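Phosphatidylserine synthase (Haemophilus influenzae, PDB 3HSI) is a phospholipase D superfamily protein of alpha/beta architecture and probably an enzyme of phospholipid metabolism. Local coordinates at residues 267-281 / 291-305. Residues are numbered along the deposited sequence; the frame is centred on the assembly and turned at random.
Sequences FLQVQKKLVICTPYF and IATLLENGKRVEIIV
Leu274 and Leu294 meet where helix 291-296 packs on parallel strands 273-277 and 300-305. Leu294 forks there, CD1 3.6 Å from Leu274 CD2 and CD2 3.8 Å from Val270 CB. Beside it, in the conformer described here, one of two modelled, Ile291 brings CD1 to 3.5 Å from Leu274 CD2, and the same methyl touches Phe267 CE1 and Ile276 CD1; an apolar, branched side chain suits this buried site. Beneath, six backbone hydrogen bonds join the strands, from Arg300 N to Lys272 O (2.8 Å) through to Thr278 N to Ile304 O (3.3 Å). Beyond them Thr278 CG2 presses tightly on Val305 CG1 (3.4 Å).

On the other face, Glu302, its CG anti to the backbone N (chi1 178°), runs extended beside Val275 and makes a long salt bridge, OE1 to Lys273 NZ (3.9 Å); Arg416 and Arg354 also engage its carboxylate, probably stabilising its negative charge. The solvent side is looser. There the long chain of Lys299 reaches across to the loop before strand 273-277 and donates from NZ to Gln271 O (2.9 Å), 39° above the carbonyl plane, while a water bridges Lys272 O and Gly298 O. Gly298, at positive phi, closes the helix in a Schellman motif.

The whole is a beta-alpha-beta crossover within the PLD-like domain: strand 367-370 flanks 273-277, strand 351-356 flanks 300-306, and helix 327-341 packs against Ile291, Ile303 and Val305.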
ATOM      1  N   PHE C 267      13.303  13.362  16.610  1.00 22.61           N
ATOM      2  CA  PHE C 267      14.270  13.872  15.622  1.00 22.71           C
ATOM      3  C   PHE C 267      14.241  15.396  15.553  1.00 24.16           C
ATOM      4  O   PHE C 267      15.275  16.031  15.361  1.00 24.20           O
ATOM      5  CB  PHE C 267      13.946  13.355  14.225  1.00 22.49           C
ATOM      6  CG  PHE C 267      14.505  11.989  13.905  1.00 23.33           C
ATOM      7  CD1 PHE C 267      15.168  11.767  12.696  1.00 22.91           C
ATOM      8  CD2 PHE C 267      14.327  10.920  14.764  1.00 22.43           C
ATOM      9  CE1 PHE C 267      15.663  10.504  12.384  1.00 23.95           C
ATOM     10  CE2 PHE C 267      14.818   9.647  14.451  1.00 22.01           C
ATOM     11  CZ  PHE C 267      15.482   9.445  13.261  1.00 22.53           C
ATOM     12  N   LEU C 268      13.058  15.990  15.675  1.00 24.27           N
ATOM     13  CA  LEU C 268      12.976  17.450  15.661  1.00 25.12           C
ATOM     14  C   LEU C 268      13.509  18.081  16.913  1.00 25.46           C
ATOM     15  O   LEU C 268      13.853  19.243  16.888  1.00 26.82           O
ATOM     16  CB  LEU C 268      11.538  17.918  15.494  1.00 25.51           C
ATOM     17  CG  LEU C 268      10.944  17.736  14.114  1.00 25.62           C
ATOM     18  CD1 LEU C 268       9.459  17.845  14.238  1.00 25.98           C
ATOM     19  CD2 LEU C 268      11.516  18.784  13.190  1.00 26.63           C
ATOM     20  N   GLN C 269      13.521  17.341  18.020  1.00 25.31           N
ATOM     21  CA  GLN C 269      13.888  17.895  19.313  1.00 25.08           C
ATOM     22  C   GLN C 269      15.300  17.580  19.760  1.00 24.96           C
ATOM     23  O   GLN C 269      15.621  17.758  20.927  1.00 26.10           O
ATOM     24  CB  GLN C 269      12.905  17.415  20.405  1.00 25.62           C
ATOM     25  CG  GLN C 269      11.614  18.245  20.430  1.00 26.72           C
ATOM     26  CD  GLN C 269      11.885  19.659  20.896  1.00 29.56           C
ATOM     27  OE1 GLN C 269      12.366  19.865  22.012  1.00 30.67           O
ATOM     28  NE2 GLN C 269      11.591  20.645  20.041  1.00 30.30           N
ATOM     29  N   VAL C 270      16.138  17.098  18.857  1.00 24.07           N
ATOM     30  CA  VAL C 270      17.558  16.937  19.123  1.00 23.80           C
ATOM     31  C   VAL C 270      18.227  18.290  19.415  1.00 24.88           C
ATOM     32  O   VAL C 270      18.119  19.233  18.624  1.00 24.80           O
ATOM     33  CB  VAL C 270      18.255  16.248  17.940  1.00 23.60           C
ATOM     34  CG1 VAL C 270      19.795  16.178  18.146  1.00 21.51           C
ATOM     35  CG2 VAL C 270      17.669  14.864  17.751  1.00 22.49           C
ATOM     36  N   GLN C 271      18.916  18.387  20.549  1.00 24.86           N
ATOM     37  CA  GLN C 271      19.606  19.622  20.884  1.00 25.67           C
ATOM     38  C   GLN C 271      21.083  19.569  20.491  1.00 25.52           C
ATOM     39  O   GLN C 271      21.655  20.590  20.102  1.00 26.52           O
ATOM     40  CB  GLN C 271      19.471  19.933  22.380  1.00 26.03           C
ATOM     41  CG  GLN C 271      18.035  20.097  22.864  1.00 28.38           C
ATOM     42  CD  GLN C 271      17.291  21.207  22.136  1.00 33.63           C
ATOM     43  OE1 GLN C 271      16.508  20.948  21.215  1.00 38.28           O
ATOM     44  NE2 GLN C 271      17.531  22.450  22.542  1.00 35.76           N
ATOM     45  N   LYS C 272      21.685  18.381  20.595  1.00 25.00           N
ATOM     46  CA  LYS C 272      23.119  18.185  20.401  1.00 25.14           C
ATOM     47  C   LYS C 272      23.457  17.022  19.467  1.00 24.46           C
ATOM     48  O   LYS C 272      24.187  17.203  18.494  1.00 24.73           O
ATOM     49  CB  LYS C 272      23.814  17.950  21.755  1.00 24.65           C
ATOM     50  CG  LYS C 272      23.969  19.214  22.572  1.00 28.00           C
ATOM     51  CD  LYS C 272      24.670  18.936  23.869  1.00 33.75           C
ATOM     52  CE  LYS C 272      25.010  20.233  24.576  1.00 38.13           C
ATOM     53  NZ  LYS C 272      26.334  20.801  24.192  1.00 40.11           N
ATOM     54  N   LYS C 273      22.973  15.822  19.795  1.00 23.85           N
ATOM     55  CA  LYS C 273      23.375  14.612  19.064  1.00 24.25           C
ATOM     56  C   LYS C 273      22.230  13.621  18.940  1.00 22.81           C
ATOM     57  O   LYS C 273      21.450  13.430  19.870  1.00 24.69           O
ATOM     58  CB  LYS C 273      24.646  13.947  19.674  1.00 24.23           C
ATOM     59  CG  LYS C 273      25.042  12.648  18.960  1.00 27.93           C
ATOM     60  CD  LYS C 273      26.563  12.437  18.789  1.00 34.24           C
ATOM     61  CE  LYS C 273      26.925  10.954  18.839  1.00 34.36           C
ATOM     62  NZ  LYS C 273      26.973  10.505  20.308  1.00 35.99           N
ATOM     63  N   LEU C 274      22.129  13.024  17.760  1.00 21.57           N
ATOM     64  CA  LEU C 274      21.169  11.975  17.465  1.00 20.13           C
ATOM     65  C   LEU C 274      21.954  10.758  17.097  1.00 19.40           C
ATOM     66  O   LEU C 274      22.837  10.834  16.259  1.00 20.27           O
ATOM     67  CB  LEU C 274      20.313  12.376  16.262  1.00 19.23           C
ATOM     68  CG  LEU C 274      19.336  11.345  15.706  1.00 18.54           C
ATOM     69  CD1 LEU C 274      18.343  10.960  16.798  1.00 17.08           C
ATOM     70  CD2 LEU C 274      18.590  11.941  14.443  1.00 18.80           C
ATOM     71  N   VAL C 275      21.633   9.638  17.717  1.00 18.76           N
ATOM     72  CA  VAL C 275      22.204   8.365  17.293  1.00 18.75           C
ATOM     73  C   VAL C 275      21.080   7.492  16.780  1.00 19.10           C
ATOM     74  O   VAL C 275      20.033   7.427  17.386  1.00 20.37           O
ATOM     75  CB  VAL C 275      22.937   7.634  18.471  1.00 18.27           C
ATOM     76  CG1 VAL C 275      23.575   6.321  17.993  1.00 15.87           C
ATOM     77  CG2 VAL C 275      24.021   8.566  19.078  1.00 17.65           C
ATOM     78  N   ILE C 276      21.309   6.792  15.686  1.00 19.80           N
ATOM     79  CA  ILE C 276      20.291   5.935  15.096  1.00 20.46           C
ATOM     80  C   ILE C 276      20.927   4.609  14.738  1.00 20.79           C
ATOM     81  O   ILE C 276      22.048   4.567  14.208  1.00 20.87           O
ATOM     82  CB  ILE C 276      19.780   6.553  13.776  1.00 20.63           C
ATOM     83  CG1 ILE C 276      19.147   7.927  14.008  1.00 20.37           C
ATOM     84  CG2 ILE C 276      18.804   5.600  13.069  1.00 21.26           C
ATOM     85  CD1 ILE C 276      18.947   8.728  12.662  1.00 19.52           C
ATOM     86  N   CYS C 277      20.243   3.523  15.079  1.00 22.06           N
ATOM     87  CA  CYS C 277      20.565   2.191  14.562  1.00 22.64           C
ATOM     88  C   CYS C 277      19.429   1.776  13.665  1.00 22.94           C
ATOM     89  O   CYS C 277      18.262   1.924  14.028  1.00 22.69           O
ATOM     90  CB  CYS C 277      20.687   1.191  15.700  1.00 22.76           C
ATOM     91  SG  CYS C 277      22.335   1.184  16.425  1.00 27.15           S
ATOM     92  N   THR C 278      19.760   1.260  12.493  1.00 23.25           N
ATOM     93  CA  THR C 278      18.757   0.706  11.611  1.00 24.04           C
ATOM     94  C   THR C 278      19.452  -0.445  10.882  1.00 25.29           C
ATOM     95  O   THR C 278      20.666  -0.343  10.573  1.00 24.28           O
ATOM     96  CB  THR C 278      18.199   1.815  10.610  1.00 23.97           C
ATOM     97  OG1 THR C 278      17.193   1.251   9.770  1.00 25.60           O
ATOM     98  CG2 THR C 278      19.265   2.356   9.715  1.00 24.39           C
ATOM     99  N   PRO C 279      18.710  -1.543  10.595  1.00 26.39           N
ATOM    100  CA  PRO C 279      19.296  -2.662   9.838  1.00 27.62           C
ATOM    101  C   PRO C 279      19.733  -2.278   8.424  1.00 29.11           C
ATOM    102  O   PRO C 279      20.892  -2.518   8.049  1.00 30.83           O
ATOM    103  CB  PRO C 279      18.161  -3.675   9.770  1.00 27.75           C
ATOM    104  CG  PRO C 279      17.171  -3.210  10.811  1.00 27.72           C
ATOM    105  CD  PRO C 279      17.286  -1.763  10.890  1.00 25.73           C
ATOM    106  N   TYR C 280      18.822  -1.666   7.672  1.00 29.98           N
ATOM    107  CA  TYR C 280      19.060  -1.236   6.274  1.00 31.46           C
ATOM    108  C   TYR C 280      19.008   0.274   6.248  1.00 29.99           C
ATOM    109  O   TYR C 280      18.173   0.860   6.915  1.00 30.70           O
ATOM    110  CB  TYR C 280      17.961  -1.778   5.312  1.00 31.60           C
ATOM    111  CG  TYR C 280      17.399  -3.121   5.753  1.00 37.21           C
ATOM    112  CD1 TYR C 280      18.144  -4.288   5.593  1.00 41.77           C
ATOM    113  CD2 TYR C 280      16.164  -3.212   6.401  1.00 41.52           C
ATOM    114  CE1 TYR C 280      17.673  -5.530   6.037  1.00 44.67           C
ATOM    115  CE2 TYR C 280      15.671  -4.452   6.855  1.00 45.92           C
ATOM    116  CZ  TYR C 280      16.437  -5.614   6.656  1.00 48.12           C
ATOM    117  OH  TYR C 280      15.985  -6.854   7.088  1.00 52.03           O
ATOM    118  N   PHE C 281      19.859   0.904   5.452  1.00 28.60           N
ATOM    119  CA  PHE C 281      19.716   2.315   5.199  1.00 27.09           C
ATOM    120  C   PHE C 281      18.532   2.595   4.275  1.00 25.70           C
ATOM    121  O   PHE C 281      18.685   2.638   3.054  1.00 24.04           O
ATOM    122  CB  PHE C 281      20.988   2.892   4.590  1.00 27.25           C
ATOM    123  CG  PHE C 281      20.975   4.363   4.518  1.00 27.78           C
ATOM    124  CD1 PHE C 281      21.251   5.124   5.659  1.00 29.53           C
ATOM    125  CD2 PHE C 281      20.655   5.005   3.332  1.00 29.38           C
ATOM    126  CE1 PHE C 281      21.253   6.489   5.613  1.00 29.17           C
ATOM    127  CE2 PHE C 281      20.636   6.389   3.271  1.00 29.98           C
ATOM    128  CZ  PHE C 281      20.934   7.130   4.412  1.00 30.89           C
ATOM    129  N   ILE C 291      16.781  14.628   9.333  0.50 21.03           N
ATOM    130  CA  ILE C 291      18.244  14.487   9.415  0.50 21.10           C
ATOM    131  C   ILE C 291      18.943  15.655   8.736  0.50 20.97           C
ATOM    132  O   ILE C 291      19.899  16.224   9.274  0.50 20.96           O
ATOM    133  CB  ILE C 291      18.735  13.197   8.727  0.50 20.91           C
ATOM    134  CG1 ILE C 291      18.225  11.969   9.473  0.50 21.70           C
ATOM    135  CG2 ILE C 291      20.267  13.188   8.650  0.50 20.49           C
ATOM    136  CD1 ILE C 291      18.554  12.008  10.922  0.50 19.71           C
ATOM    137  N   ALA C 292      18.462  16.010   7.548  1.00 20.69           N
ATOM    138  CA  ALA C 292      19.065  17.107   6.777  1.00 21.30           C
ATOM    139  C   ALA C 292      18.987  18.422   7.554  1.00 22.21           C
ATOM    140  O   ALA C 292      19.936  19.233   7.532  1.00 23.22           O
ATOM    141  CB  ALA C 292      18.396  17.249   5.412  1.00 20.79           C
ATOM    142  N   THR C 293      17.887  18.626   8.270  1.00 21.62           N
ATOM    143  CA  THR C 293      17.732  19.862   9.068  1.00 22.27           C
ATOM    144  C   THR C 293      18.717  19.901  10.221  1.00 21.75           C
ATOM    145  O   THR C 293      19.333  20.942  10.466  1.00 21.72           O
ATOM    146  CB  THR C 293      16.298  19.993   9.647  1.00 22.23           C
ATOM    147  OG1 THR C 293      15.363  19.960   8.575  1.00 23.81           O
ATOM    148  CG2 THR C 293      16.141  21.303  10.428  1.00 21.42           C
ATOM    149  N   LEU C 294      18.827  18.766  10.925  1.00 21.24           N
ATOM    150  CA  LEU C 294      19.766  18.612  12.021  1.00 21.51           C
ATOM    151  C   LEU C 294      21.169  18.918  11.549  1.00 22.58           C
ATOM    152  O   LEU C 294      21.868  19.677  12.187  1.00 22.64           O
ATOM    153  CB  LEU C 294      19.707  17.215  12.628  1.00 19.96           C
ATOM    154  CG  LEU C 294      18.376  16.881  13.315  1.00 21.67           C
ATOM    155  CD1 LEU C 294      18.387  15.469  13.802  1.00 18.09           C
ATOM    156  CD2 LEU C 294      18.038  17.925  14.487  1.00 19.24           C
ATOM    157  N   LEU C 295      21.559  18.343  10.415  1.00 23.85           N
ATOM    158  CA  LEU C 295      22.887  18.558   9.888  1.00 24.87           C
ATOM    159  C   LEU C 295      23.083  20.007   9.471  1.00 25.51           C
ATOM    160  O   LEU C 295      24.136  20.582   9.749  1.00 26.61           O
ATOM    161  CB  LEU C 295      23.206  17.583   8.757  1.00 24.14           C
ATOM    162  CG  LEU C 295      23.380  16.132   9.210  1.00 25.87           C
ATOM    163  CD1 LEU C 295      23.478  15.233   7.987  1.00 26.31           C
ATOM    164  CD2 LEU C 295      24.578  15.901  10.144  1.00 22.03           C
ATOM    165  N   GLU C 296      22.068  20.618   8.860  1.00 26.01           N
ATOM    166  CA  GLU C 296      22.147  22.053   8.496  1.00 25.95           C
ATOM    167  C   GLU C 296      22.216  22.999   9.710  1.00 26.55           C
ATOM    168  O   GLU C 296      22.686  24.140   9.604  1.00 27.21           O
ATOM    169  CB  GLU C 296      20.978  22.446   7.581  1.00 25.80           C
ATOM    170  N   ASN C 297      21.737  22.541  10.854  1.00 26.32           N
ATOM    171  CA  ASN C 297      21.668  23.372  12.048  1.00 26.63           C
ATOM    172  C   ASN C 297      22.718  23.010  13.073  1.00 26.12           C
ATOM    173  O   ASN C 297      22.575  23.339  14.236  1.00 26.18           O
ATOM    174  CB  ASN C 297      20.267  23.287  12.701  1.00 26.96           C
ATOM    175  CG  ASN C 297      19.198  23.990  11.877  1.00 29.54           C
ATOM    176  OD1 ASN C 297      19.452  25.009  11.255  1.00 29.88           O
ATOM    177  ND2 ASN C 297      17.997  23.441  11.871  1.00 34.01           N
ATOM    178  N   GLY C 298      23.751  22.294  12.656  1.00 26.41           N
ATOM    179  CA  GLY C 298      24.891  22.035  13.533  1.00 25.22           C
ATOM    180  C   GLY C 298      24.778  20.899  14.541  1.00 25.11           C
ATOM    181  O   GLY C 298      25.699  20.695  15.341  1.00 24.52           O
ATOM    182  N   LYS C 299      23.697  20.129  14.509  1.00 23.91           N
ATOM    183  CA  LYS C 299      23.608  19.018  15.463  1.00 24.37           C
ATOM    184  C   LYS C 299      24.454  17.870  14.934  1.00 24.13           C
ATOM    185  O   LYS C 299      24.709  17.788  13.733  1.00 24.24           O
ATOM    186  CB  LYS C 299      22.165  18.558  15.705  1.00 24.21           C
ATOM    187  CG  LYS C 299      21.078  19.637  15.638  1.00 26.38           C
ATOM    188  CD  LYS C 299      21.362  20.792  16.553  1.00 29.52           C
ATOM    189  CE  LYS C 299      20.122  21.596  16.859  1.00 29.86           C
ATOM    190  NZ  LYS C 299      20.494  22.361  18.071  1.00 30.95           N
ATOM    191  N   ARG C 300      24.904  16.997  15.822  1.00 23.21           N
ATOM    192  CA  ARG C 300      25.637  15.818  15.395  1.00 23.19           C
ATOM    193  C   ARG C 300      24.682  14.649  15.163  1.00 21.88           C
ATOM    194  O   ARG C 300      23.650  14.536  15.844  1.00 21.37           O
ATOM    195  CB  ARG C 300      26.655  15.410  16.460  1.00 23.38           C
ATOM    196  CG  ARG C 300      27.532  16.550  16.925  1.00 29.50           C
ATOM    197  CD  ARG C 300      28.490  16.973  15.867  1.00 34.22           C
ATOM    198  NE  ARG C 300      29.411  18.000  16.328  1.00 40.28           N
ATOM    199  CZ  ARG C 300      29.450  19.244  15.860  1.00 44.35           C
ATOM    200  NH1 ARG C 300      28.612  19.643  14.904  1.00 46.19           N
ATOM    201  NH2 ARG C 300      30.344  20.099  16.336  1.00 45.45           N
ATOM    202  N   VAL C 301      25.063  13.774  14.233  1.00 20.56           N
ATOM    203  CA  VAL C 301      24.267  12.616  13.874  1.00 20.54           C
ATOM    204  C   VAL C 301      25.201  11.443  13.659  1.00 20.92           C
ATOM    205  O   VAL C 301      26.206  11.548  12.941  1.00 20.40           O
ATOM    206  CB  VAL C 301      23.440  12.829  12.545  1.00 21.31           C
ATOM    207  CG1 VAL C 301      22.648  11.530  12.186  1.00 19.04           C
ATOM    208  CG2 VAL C 301      22.524  14.059  12.651  1.00 17.48           C
ATOM    209  N   GLU C 302      24.856  10.329  14.288  1.00 20.43           N
ATOM    210  CA  GLU C 302      25.587   9.106  14.110  1.00 20.50           C
ATOM    211  C   GLU C 302      24.616   8.038  13.577  1.00 19.69           C
ATOM    212  O   GLU C 302      23.581   7.801  14.152  1.00 19.57           O
ATOM    213  CB  GLU C 302      26.203   8.679  15.458  1.00 20.33           C
ATOM    214  CG  GLU C 302      26.948   7.367  15.376  1.00 25.02           C
ATOM    215  CD  GLU C 302      27.500   6.897  16.717  1.00 34.94           C
ATOM    216  OE1 GLU C 302      27.339   7.620  17.742  1.00 38.08           O
ATOM    217  OE2 GLU C 302      28.123   5.803  16.743  1.00 38.79           O
ATOM    218  N   ILE C 303      24.964   7.382  12.481  1.00 19.55           N
ATOM    219  CA  ILE C 303      24.096   6.350  11.934  1.00 20.45           C
ATOM    220  C   ILE C 303      24.883   5.068  11.846  1.00 20.45           C
ATOM    221  O   ILE C 303      26.016   5.057  11.339  1.00 20.53           O
ATOM    222  CB  ILE C 303      23.555   6.755  10.539  1.00 21.14           C
ATOM    223  CG1 ILE C 303      22.818   8.105  10.644  1.00 20.33           C
ATOM    224  CG2 ILE C 303      22.656   5.622   9.984  1.00 21.17           C
ATOM    225  CD1 ILE C 303      22.403   8.756   9.275  1.00 22.47           C
ATOM    226  N   ILE C 304      24.316   4.000  12.391  1.00 19.90           N
ATOM    227  CA  ILE C 304      24.992   2.722  12.399  1.00 20.24           C
ATOM    228  C   ILE C 304      24.133   1.736  11.625  1.00 20.89           C
ATOM    229  O   ILE C 304      23.007   1.483  11.997  1.00 21.06           O
ATOM    230  CB  ILE C 304      25.210   2.194  13.865  1.00 19.91           C
ATOM    231  CG1 ILE C 304      25.699   3.335  14.768  1.00 19.33           C
ATOM    232  CG2 ILE C 304      26.172   0.993  13.864  1.00 19.03           C
ATOM    233  CD1 ILE C 304      26.082   2.934  16.298  1.00 20.18           C
ATOM    234  N   VAL C 305      24.673   1.189  10.542  1.00 21.93           N
ATOM    235  CA  VAL C 305      23.992   0.176   9.735  1.00 21.78           C
ATOM    236  C   VAL C 305      24.946  -0.963   9.482  1.00 22.05           C
ATOM    237  O   VAL C 305      26.145  -0.842   9.734  1.00 22.72           O
ATOM    238  CB  VAL C 305      23.536   0.748   8.352  1.00 22.56           C
ATOM    239  CG1 VAL C 305      22.397   1.699   8.554  1.00 22.71           C
ATOM    240  CG2 VAL C 305      24.696   1.454   7.653  1.00 21.17           C
TER
HETATM  241  O   HOH W   1      25.821  19.699  18.322  1.00 32.46           O